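Local coordinates for minor fimbrium subunit Mfa5 (Porphyromonas gingivalis ATCC 33277, PDB 6TO1), which serves as an accessory subunit of the minor fimbriae, surface pili that mediate biofilm formation and adhesion to host cells and other oral bacteria, at residues Ala144-Lys147 with Ser148-Ser152; Gly362-Leu365 with Gly366-Leu370; Ser429-Val432 with Thr433-Leu436; Asp476-Asn480 with Asn481-Val485. One frame throughout, in Å; residues are numbered along the deposited sequence.

Contact 1: Ala144-Lys147 with Ser148-Ser152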
loop_
_atom_site.group_PDB
_atom_site.type_symbol
_atom_site.label_atom_id
_atom_site.label_comp_id
_atom_site.label_asym_id
_atom_site.label_seq_id
_atom_site.Cartn_x
_atom_site.Cartn_y
_atom_site.Cartn_z
ATOM N N ALA A 144 28.047 17.049 31.480
ATOM C CA ALA A 144 26.671 17.171 31.021
ATOM C C ALA A 144 26.522 16.774 29.556
ATOM O O ALA A 144 25.436 16.339 29.155
ATOM C CB ALA A 144 26.163 18.597 31.237
ATOM N N ARG A 145 27.598 16.875 28.768
ATOM C CA ARG A 145 27.535 16.458 27.369
ATOM C C ARG A 145 27.300 14.957 27.255
ATOM O O ARG A 145 26.324 14.520 26.636
ATOM C CB ARG A 145 28.830 16.854 26.654
ATOM C CG ARG A 145 29.029 18.356 26.514
ATOM C CD ARG A 145 30.306 18.685 25.741
ATOM N NE ARG A 145 30.643 20.108 25.790
ATOM C CZ ARG A 145 31.760 20.628 25.291
ATOM N NH1 ARG A 145 32.647 19.856 24.677
ATOM N NH2 ARG A 145 31.991 21.923 25.386
ATOM N N LEU A 146 28.187 14.148 27.853
ATOM C CA LEU A 146 28.016 12.698 27.761
ATOM C C LEU A 146 26.717 12.266 28.440
ATOM O O LEU A 146 26.012 11.377 27.944
ATOM C CB LEU A 146 29.222 11.975 28.359
ATOM C CG LEU A 146 29.217 10.465 28.117
ATOM C CD1 LEU A 146 29.094 10.127 26.609
ATOM C CD2 LEU A 146 30.436 9.773 28.708
ATOM N N LYS A 147 26.365 12.902 29.561
ATOM C CA LYS A 147 25.109 12.549 30.220
ATOM C C LYS A 147 23.934 12.763 29.280
ATOM O O LYS A 147 23.021 11.926 29.216
ATOM C CB LYS A 147 24.943 13.336 31.530
ATOM C CG LYS A 147 25.668 12.651 32.718
ATOM C CD LYS A 147 26.140 13.644 33.792
ATOM C CE LYS A 147 24.988 14.430 34.414
ATOM N NZ LYS A 147 25.382 15.087 35.706
ATOM N N SER A 148 23.966 13.850 28.488
ATOM C CA SER A 148 22.881 14.137 27.554
ATOM C C SER A 148 22.905 13.178 26.368
ATOM O O SER A 148 21.851 12.767 25.875
ATOM C CB SER A 148 22.978 15.584 27.052
ATOM O OG SER A 148 21.957 15.865 26.127
ATOM N N ALA A 149 24.099 12.814 25.892
ATOM C CA ALA A 149 24.178 11.814 24.833
ATOM C C ALA A 149 23.592 10.481 25.297
ATOM O O ALA A 149 22.915 9.790 24.529
ATOM C CB ALA A 149 25.631 11.634 24.393
ATOM N N ILE A 150 23.858 10.101 26.550
ATOM C CA ILE A 150 23.362 8.832 27.080
ATOM C C ILE A 150 21.844 8.861 27.216
ATOM O O ILE A 150 21.149 7.895 26.862
ATOM C CB ILE A 150 24.050 8.529 28.425
ATOM C CG1 ILE A 150 25.490 8.099 28.198
ATOM C CG2 ILE A 150 23.285 7.485 29.220
ATOM C CD1 ILE A 150 26.331 8.064 29.471
ATOM N N ALA A 151 21.308 9.952 27.757
ATOM C CA ALA A 151 19.867 10.066 27.921
ATOM C C ALA A 151 19.164 10.137 26.569
ATOM O O ALA A 151 18.162 9.444 26.340
ATOM C CB ALA A 151 19.534 11.296 28.763
ATOM N N SER A 152 19.682 10.977 25.652
ATOM C CA SER A 152 19.015 11.161 24.372
ATOM C C SER A 152 19.193 9.943 23.480
ATOM O O SER A 152 18.288 9.602 22.715
ATOM C CB SER A 152 19.531 12.432 23.662
ATOM O OG SER A 152 20.925 12.390 23.420
#

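Contact 2: Gly362-Leu365 with Gly366-Leu370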
loop_
_atom_site.group_PDB
_atom_site.type_symbol
_atom_site.label_atom_id
_atom_site.label_comp_id
_atom_site.label_asym_id
_atom_site.label_seq_id
_atom_site.Cartn_x
_atom_site.Cartn_y
_atom_site.Cartn_z
ATOM N N GLY A 362 24.924 18.122 17.689
ATOM C CA GLY A 362 26.042 18.786 18.324
ATOM C C GLY A 362 25.766 19.022 19.797
ATOM O O GLY A 362 24.838 19.747 20.153
ATOM N N TYR A 363 26.582 18.410 20.648
ATOM C CA TYR A 363 26.365 18.465 22.093
ATOM C C TYR A 363 27.141 19.575 22.807
ATOM O O TYR A 363 27.010 19.712 24.029
ATOM C CB TYR A 363 26.693 17.090 22.700
ATOM C CG TYR A 363 25.590 16.093 22.417
ATOM C CD1 TYR A 363 24.650 15.766 23.384
ATOM C CD2 TYR A 363 25.451 15.522 21.151
ATOM C CE1 TYR A 363 23.644 14.879 23.118
ATOM C CE2 TYR A 363 24.432 14.658 20.875
ATOM C CZ TYR A 363 23.537 14.324 21.857
ATOM O OH TYR A 363 22.518 13.463 21.563
ATOM N N ASP A 364 27.924 20.378 22.092
ATOM C CA ASP A 364 28.506 21.606 22.642
ATOM C C ASP A 364 27.467 22.709 22.444
ATOM O O ASP A 364 27.221 23.141 21.311
ATOM C CB ASP A 364 29.818 21.945 21.936
ATOM C CG ASP A 364 30.515 23.171 22.519
ATOM O OD1 ASP A 364 29.861 23.965 23.214
ATOM O OD2 ASP A 364 31.726 23.319 22.273
ATOM N N LEU A 365 26.816 23.131 23.529
ATOM C CA LEU A 365 25.736 24.108 23.428
ATOM C C LEU A 365 26.211 25.559 23.556
ATOM O O LEU A 365 25.377 26.467 23.661
ATOM C CB LEU A 365 24.660 23.839 24.487
ATOM C CG LEU A 365 24.084 22.416 24.510
ATOM C CD1 LEU A 365 22.942 22.302 25.533
ATOM C CD2 LEU A 365 23.566 22.010 23.167
ATOM N N GLY A 366 27.504 25.799 23.524
ATOM C CA GLY A 366 28.063 27.134 23.654
ATOM C C GLY A 366 28.358 27.854 22.349
ATOM O O GLY A 366 29.061 28.871 22.360
ATOM N N ASP A 367 27.858 27.330 21.228
ATOM C CA ASP A 367 28.059 27.854 19.872
ATOM C C ASP A 367 29.535 28.091 19.545
ATOM O O ASP A 367 30.009 29.208 19.350
ATOM C CB ASP A 367 27.257 29.125 19.631
ATOM C CG ASP A 367 27.215 29.501 18.143
ATOM O OD1 ASP A 367 27.416 28.608 17.282
ATOM O OD2 ASP A 367 26.997 30.697 17.861
ATOM N N PHE A 368 30.242 26.975 19.450
ATOM C CA PHE A 368 31.621 26.910 18.964
ATOM C C PHE A 368 31.511 26.641 17.472
ATOM O O PHE A 368 31.164 25.527 17.064
ATOM C CB PHE A 368 32.361 25.822 19.739
ATOM C CG PHE A 368 33.803 25.639 19.387
ATOM C CD1 PHE A 368 34.597 26.664 18.887
ATOM C CD2 PHE A 368 34.385 24.403 19.603
ATOM C CE1 PHE A 368 35.937 26.414 18.584
ATOM C CE2 PHE A 368 35.695 24.179 19.331
ATOM C CZ PHE A 368 36.471 25.175 18.807
ATOM N N ALA A 369 31.784 27.665 16.649
ATOM C CA ALA A 369 31.478 27.565 15.224
ATOM C C ALA A 369 32.243 26.430 14.532
ATOM O O ALA A 369 31.677 25.727 13.682
ATOM C CB ALA A 369 31.764 28.892 14.525
ATOM N N LEU A 370 33.530 26.243 14.851
ATOM C CA LEU A 370 34.275 25.167 14.190
ATOM C C LEU A 370 33.568 23.830 14.385
ATOM O O LEU A 370 33.429 23.024 13.447
ATOM C CB LEU A 370 35.700 25.068 14.751
ATOM C CG LEU A 370 36.549 23.861 14.371
ATOM C CD1 LEU A 370 36.694 23.765 12.863
ATOM C CD2 LEU A 370 37.880 23.922 15.029
HETATM O O HOH W 1 26.025 25.319 20.061
HETATM O O HOH W 2 29.210 24.359 19.687
#

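Contact 3: Ser429-Val432 with Thr433-Leu436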
loop_
_atom_site.group_PDB
_atom_site.type_symbol
_atom_site.label_atom_id
_atom_site.label_comp_id
_atom_site.label_asym_id
_atom_site.label_seq_id
_atom_site.Cartn_x
_atom_site.Cartn_y
_atom_site.Cartn_z
ATOM N N SER A 429 -25.920 3.017 -22.448
ATOM C CA SER A 429 -24.487 3.092 -22.265
ATOM C C SER A 429 -24.087 4.484 -21.787
ATOM O O SER A 429 -24.785 5.479 -21.999
ATOM C CB SER A 429 -23.773 2.754 -23.569
ATOM O OG SER A 429 -24.110 1.457 -24.022
ATOM N N GLY A 430 -22.946 4.543 -21.121
ATOM C CA GLY A 430 -22.379 5.791 -20.675
ATOM C C GLY A 430 -21.989 5.700 -19.225
ATOM O O GLY A 430 -21.805 4.609 -18.673
ATOM N N ASP A 431 -21.877 6.859 -18.607
ATOM C CA ASP A 431 -21.438 6.960 -17.227
ATOM C C ASP A 431 -22.575 6.566 -16.300
ATOM O O ASP A 431 -23.653 7.166 -16.343
ATOM C CB ASP A 431 -20.972 8.382 -16.951
ATOM C CG ASP A 431 -20.747 8.633 -15.498
ATOM O OD1 ASP A 431 -20.118 7.783 -14.845
ATOM O OD2 ASP A 431 -21.207 9.671 -15.005
ATOM N N VAL A 432 -22.344 5.546 -15.477
ATOM C CA VAL A 432 -23.352 5.079 -14.538
ATOM C C VAL A 432 -22.899 5.260 -13.097
ATOM O O VAL A 432 -23.493 4.686 -12.183
ATOM C CB VAL A 432 -23.747 3.614 -14.818
ATOM C CG1 VAL A 432 -24.327 3.498 -16.231
ATOM C CG2 VAL A 432 -22.567 2.640 -14.645
ATOM N N THR A 433 -21.861 6.080 -12.889
ATOM C CA THR A 433 -21.313 6.282 -11.552
ATOM C C THR A 433 -22.394 6.648 -10.547
ATOM O O THR A 433 -22.401 6.148 -9.419
ATOM C CB THR A 433 -20.232 7.363 -11.583
ATOM O OG1 THR A 433 -19.227 7.020 -12.543
ATOM C CG2 THR A 433 -19.598 7.518 -10.219
ATOM N N HIS A 434 -23.332 7.501 -10.930
ATOM C CA HIS A 434 -24.333 7.980 -9.982
ATOM C C HIS A 434 -25.582 7.117 -9.943
ATOM O O HIS A 434 -26.516 7.446 -9.208
ATOM C CB HIS A 434 -24.676 9.438 -10.313
ATOM C CG HIS A 434 -23.457 10.281 -10.516
ATOM N ND1 HIS A 434 -22.640 10.662 -9.473
ATOM C CD2 HIS A 434 -22.876 10.755 -11.641
ATOM C CE1 HIS A 434 -21.625 11.361 -9.945
ATOM N NE2 HIS A 434 -21.744 11.433 -11.258
ATOM N N LEU A 435 -25.603 6.004 -10.670
ATOM C CA LEU A 435 -26.678 5.027 -10.578
ATOM C C LEU A 435 -26.281 3.801 -9.768
ATOM O O LEU A 435 -27.137 2.943 -9.507
ATOM C CB LEU A 435 -27.093 4.596 -11.981
ATOM C CG LEU A 435 -27.629 5.715 -12.885
ATOM C CD1 LEU A 435 -27.935 5.190 -14.276
ATOM C CD2 LEU A 435 -28.856 6.318 -12.230
ATOM N N LEU A 436 -25.005 3.705 -9.388
ATOM C CA LEU A 436 -24.435 2.656 -8.555
ATOM C C LEU A 436 -23.895 3.263 -7.264
ATOM O O LEU A 436 -23.783 4.480 -7.121
ATOM C CB LEU A 436 -23.288 1.941 -9.279
ATOM C CG LEU A 436 -23.655 0.887 -10.307
ATOM C CD1 LEU A 436 -24.587 1.435 -11.359
ATOM C CD2 LEU A 436 -22.394 0.343 -10.980
#

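Contact 4: Asp476-Asn480 with Asn481-Val485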
loop_
_atom_site.group_PDB
_atom_site.type_symbol
_atom_site.label_atom_id
_atom_site.label_comp_id
_atom_site.label_asym_id
_atom_site.label_seq_id
_atom_site.Cartn_x
_atom_site.Cartn_y
_atom_site.Cartn_z
ATOM N N ASP A 476 -37.944 -14.803 -18.107
ATOM C CA ASP A 476 -38.279 -15.307 -19.439
ATOM C C ASP A 476 -37.017 -15.688 -20.212
ATOM O O ASP A 476 -37.006 -16.679 -20.947
ATOM C CB ASP A 476 -39.064 -14.264 -20.224
ATOM C CG ASP A 476 -40.494 -14.079 -19.717
ATOM O OD1 ASP A 476 -41.094 -15.039 -19.200
ATOM O OD2 ASP A 476 -41.010 -12.955 -19.850
ATOM N N TYR A 477 -35.944 -14.909 -20.066
ATOM C CA TYR A 477 -34.681 -15.293 -20.691
ATOM C C TYR A 477 -34.187 -16.632 -20.155
ATOM O O TYR A 477 -33.759 -17.509 -20.922
ATOM C CB TYR A 477 -33.621 -14.209 -20.474
ATOM C CG TYR A 477 -32.360 -14.511 -21.235
ATOM C CD1 TYR A 477 -32.150 -13.990 -22.510
ATOM C CD2 TYR A 477 -31.397 -15.347 -20.700
ATOM C CE1 TYR A 477 -30.996 -14.287 -23.213
ATOM C CE2 TYR A 477 -30.260 -15.658 -21.392
ATOM C CZ TYR A 477 -30.055 -15.117 -22.637
ATOM O OH TYR A 477 -28.907 -15.443 -23.305
ATOM N N ILE A 478 -34.198 -16.797 -18.827
ATOM C CA ILE A 478 -33.752 -18.045 -18.219
ATOM C C ILE A 478 -34.630 -19.200 -18.686
ATOM O O ILE A 478 -34.139 -20.288 -18.996
ATOM C CB ILE A 478 -33.739 -17.909 -16.682
ATOM C CG1 ILE A 478 -32.665 -16.873 -16.274
ATOM C CG2 ILE A 478 -33.501 -19.214 -16.016
ATOM C CD1 ILE A 478 -32.754 -16.424 -14.881
ATOM N N GLN A 479 -35.938 -18.971 -18.780
ATOM C CA GLN A 479 -36.827 -20.015 -19.276
ATOM C C GLN A 479 -36.465 -20.424 -20.694
ATOM O O GLN A 479 -36.468 -21.617 -21.022
ATOM C CB GLN A 479 -38.285 -19.526 -19.233
ATOM C CG GLN A 479 -39.296 -20.609 -19.613
ATOM C CD GLN A 479 -39.468 -21.652 -18.532
ATOM O OE1 GLN A 479 -39.094 -21.437 -17.388
ATOM N NE2 GLN A 479 -40.047 -22.792 -18.892
ATOM N N ASN A 480 -36.152 -19.458 -21.551
ATOM C CA ASN A 480 -35.964 -19.705 -22.968
ATOM C C ASN A 480 -34.545 -20.088 -23.348
ATOM O O ASN A 480 -34.289 -20.331 -24.534
ATOM C CB ASN A 480 -36.384 -18.462 -23.746
ATOM C CG ASN A 480 -37.863 -18.178 -23.617
ATOM O OD1 ASN A 480 -38.643 -19.069 -23.358
ATOM N ND2 ASN A 480 -38.235 -16.921 -23.736
ATOM N N ASN A 481 -33.624 -20.170 -22.390
ATOM C CA ASN A 481 -32.236 -20.469 -22.702
ATOM C C ASN A 481 -31.698 -21.473 -21.700
ATOM O O ASN A 481 -31.919 -21.329 -20.494
ATOM C CB ASN A 481 -31.387 -19.197 -22.671
ATOM C CG ASN A 481 -31.655 -18.300 -23.854
ATOM O OD1 ASN A 481 -31.062 -18.468 -24.909
ATOM N ND2 ASN A 481 -32.591 -17.358 -23.698
ATOM N N ASP A 482 -30.956 -22.463 -22.200
ATOM C CA ASP A 482 -30.375 -23.488 -21.343
ATOM C C ASP A 482 -29.013 -23.008 -20.844
ATOM O O ASP A 482 -27.956 -23.488 -21.245
ATOM C CB ASP A 482 -30.283 -24.807 -22.099
ATOM C CG ASP A 482 -31.653 -25.416 -22.343
ATOM O OD1 ASP A 482 -32.517 -25.292 -21.455
ATOM O OD2 ASP A 482 -31.876 -25.988 -23.423
ATOM N N ILE A 483 -29.072 -22.037 -19.937
ATOM C CA ILE A 483 -27.849 -21.439 -19.376
ATOM C C ILE A 483 -27.074 -22.479 -18.579
ATOM O O ILE A 483 -27.656 -23.191 -17.739
ATOM C CB ILE A 483 -28.200 -20.234 -18.489
ATOM C CG1 ILE A 483 -28.757 -19.108 -19.348
ATOM C CG2 ILE A 483 -26.957 -19.803 -17.681
ATOM C CD1 ILE A 483 -29.443 -18.036 -18.518
ATOM N N PRO A 484 -25.753 -22.558 -18.723
ATOM C CA PRO A 484 -24.985 -23.485 -17.886
ATOM C C PRO A 484 -24.881 -23.013 -16.443
ATOM O O PRO A 484 -24.913 -21.820 -16.144
ATOM C CB PRO A 484 -23.602 -23.502 -18.551
ATOM C CG PRO A 484 -23.469 -22.122 -19.129
ATOM C CD PRO A 484 -24.885 -21.740 -19.595
ATOM N N VAL A 485 -24.738 -23.962 -15.548
ATOM C CA VAL A 485 -24.517 -23.643 -14.147
ATOM C C VAL A 485 -23.017 -23.591 -13.883
ATOM O O VAL A 485 -22.211 -24.103 -14.659
ATOM C CB VAL A 485 -25.194 -24.655 -13.207
ATOM C CG1 VAL A 485 -26.714 -24.576 -13.353
ATOM C CG2 VAL A 485 -24.705 -26.056 -13.468
#

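Contact 1: Ala144-Lys147 with Ser148-Ser152
Leu-146 and Ile-150 touch along one side of helix 143-160, one turn apart. CG of Leu-146 lies 4.0 Å from CD1 of Ile-150. A chi1 of -171° sets the Leu-146 branch beside its own carbonyl carbon, and its end comes back toward the next turn although the side chain starts away from it. CD1 of Leu-146 also lies 4.4 Å from CB of Ala-149.

The backbone bonds are those of a regular alpha-helix. Ala-149 N donates to Arg-145 O at 2.9 Å, and Ile-150 N donates to Leu-146 O at the same distance. Ser-148 N to Ala-144 O and Ala-151 N to Lys-147 O complete the set.

One side-chain bond joins this ladder. Ser-152 OG donates to Ser-148 O at 2.7 Å. Ser-152 N reaches Ser-148 O from the opposite face of its plane, at 2.8 Å. The guanidinium of Arg-145 reaches away from the next turn to a salt bridge with Asp-235, near the bound magnesium ion.

The helix links strands 126-133 and 170-177 in a beta-alpha-beta unit of the von Willebrand factor A domain. Two donors satisfy Ser-148 O and help fix the Ser-152 hydroxyl, while the aliphatic side packs on Pro-203 and Leu-201.

Contact 2: Gly362-Leu365 with Gly366-Leu370
Asp-364 reaches across the turn to Gly-366 and Phe-368, one carboxylate oxygen to each. Asp-364 OD1 accepts a fairly straight hydrogen bond from Gly-366 N at 3.0 Å, which closes an Asx turn. The donor meets OD1 on its anti side, 25° out of the carboxylate plane. Asp-364 OD2 lies 3.6 Å from CB of Phe-368 and 3.9 Å from its CD2. The Phe-368 ring is inclined to the carboxylate by 48°. With chi1 at -177°, the Asp-364 carboxylate lies beside its own carbonyl carbon, facing the second half of the turn. These contacts with Gly-366 and Phe-368 are the close-packed part. OD2 also faces Arg-145 in a long, weak ion pair.

The other part is wet. Two waters bridge from Asp-364 O to the backbone beyond the turn. Water 1 donates to Asp-364 O at 2.8 Å and accepts from Asp-367 N at 3.0 Å. Water 2 probably donates to Asp-364 O, though it has other acceptors in reach, and accepts from Phe-368 N at 2.8 Å. Leu-365 points away overall, although its CB touches Gly-366 N. Asp-367 points away, and both are exposed.

Phe-368 is the N-cap residue of helix 369-378, and its side chain packs on Tyr-277. The turn follows strand 357-362, a parallel strand of the central sheet. A loop leading from such a strand into a helix is typical of the alpha/beta fold of von Willebrand factor A domains.

Contact 3: Ser429-Val432 with Thr433-Leu436
The flat carboxylate of Asp-431 is held twice by Thr-433, both times through OD1. Thr-433 OG1 donates to the syn lone pair of Asp-431 OD1 at 2.6 Å. Thr-433 N donates to Asp-431 OD1 at 3.1 Å, from well above the carboxylate plane. A chi1 of 169° swings the Asp-431 carboxylate to the side of its own carbonyl carbon, toward these two donors. The other oxygen, OD2, comes near the His-434 ring obliquely. His-434 has two conformers, and this approach is doubtful because it is judged from one of them.

The bond from Thr-433 N to Asp-431 OD1 makes an Asx turn. It leaves strand 430-431, an outermost strand of an antiparallel sheet, where that strand pairs with strand 442-446. Thr-433 OG1 also bonds to Val-443 N on this neighbouring strand. The chain then runs on to strand 437-438, in another sheet.

Val-432 O accepts from Leu-435 N at 2.9 Å. A weak bond from Leu-436 N reaches the same oxygen. On the apolar side, CG2 of Val-432 lies 4.0 Å from CD1 of Leu-436. Val-432, Leu-435 and Leu-436 all pack on Leu-426.

Contact 4: Asp476-Asn480 with Asn481-Val485
At chi1 -174° the ring of Tyr-477 swings forward along the helix toward Asn-481. The Asn-481 amide sits beside its own backbone N (chi1 -73°), turned back over that ring. The two flat groups are stacked, their planes 18° apart. ND2 of Asn-481 sits over the centre of the Tyr-477 ring, 3.4 Å above the plane.

Asn-481 ND2 donates a hydrogen bond to Tyr-477 O at 3.0 Å. This oxygen lies in the amide plane of Asn-481. The bond is nearly straight at ND2 and fixes the rotation of the amide, holding it flat over the ring. Asn-481 N adds a weak bond to Ile-478 O at 3.4 Å.

Ile-483 meets the tyrosine from another direction. CD1 of Ile-483 lies at the ring edge, in plane, 3.8 Å from CE2 of Tyr-477. Ile-483 CD1 also touches Ile-478 CG1 at 4.1 Å. Phe-498 packs on both isoleucines. Between Asn-481 and Ile-483 the chain bends in an inverse gamma turn centred on Asp-482.

Lys-632 forms a salt bridge with Asp-482 and a hydrogen bond with Gln-479 O. The positive lysine lies near the C-terminal part of the helix, and it probably offsets the negative end of the helix dipole.

One tyrosine therefore uses three parts of itself. Its carbonyl holds the amide, its ring face carries that amide, and its ring edge takes a methyl group. Polar and apolar contacts together fold the outgoing loop back against the helix.

How the contacts relate
Contacts 1 and 2 belong to the von Willebrand factor A fold and touch. Ser-152 OG and Tyr-363 OH are 2.7 Å apart, probably hydrogen-bonded, so helix 143-160 meets the loop after strand 357-362. Contacts 3 and 4 lie on the other side of the chain's centre. Their centres are about 27 Å apart and they do not touch. Contact 1 is partly buried; the other three are at the surface. Contact 1 runs on regular helix bonds and aliphatic packing. The surface turns rely on side chains that bond to nearby backbone: aspartates in contacts 2 and 3, an asparagine in contact 4. Bridging waters mark contact 2, and an amide-ring stack marks contact 4.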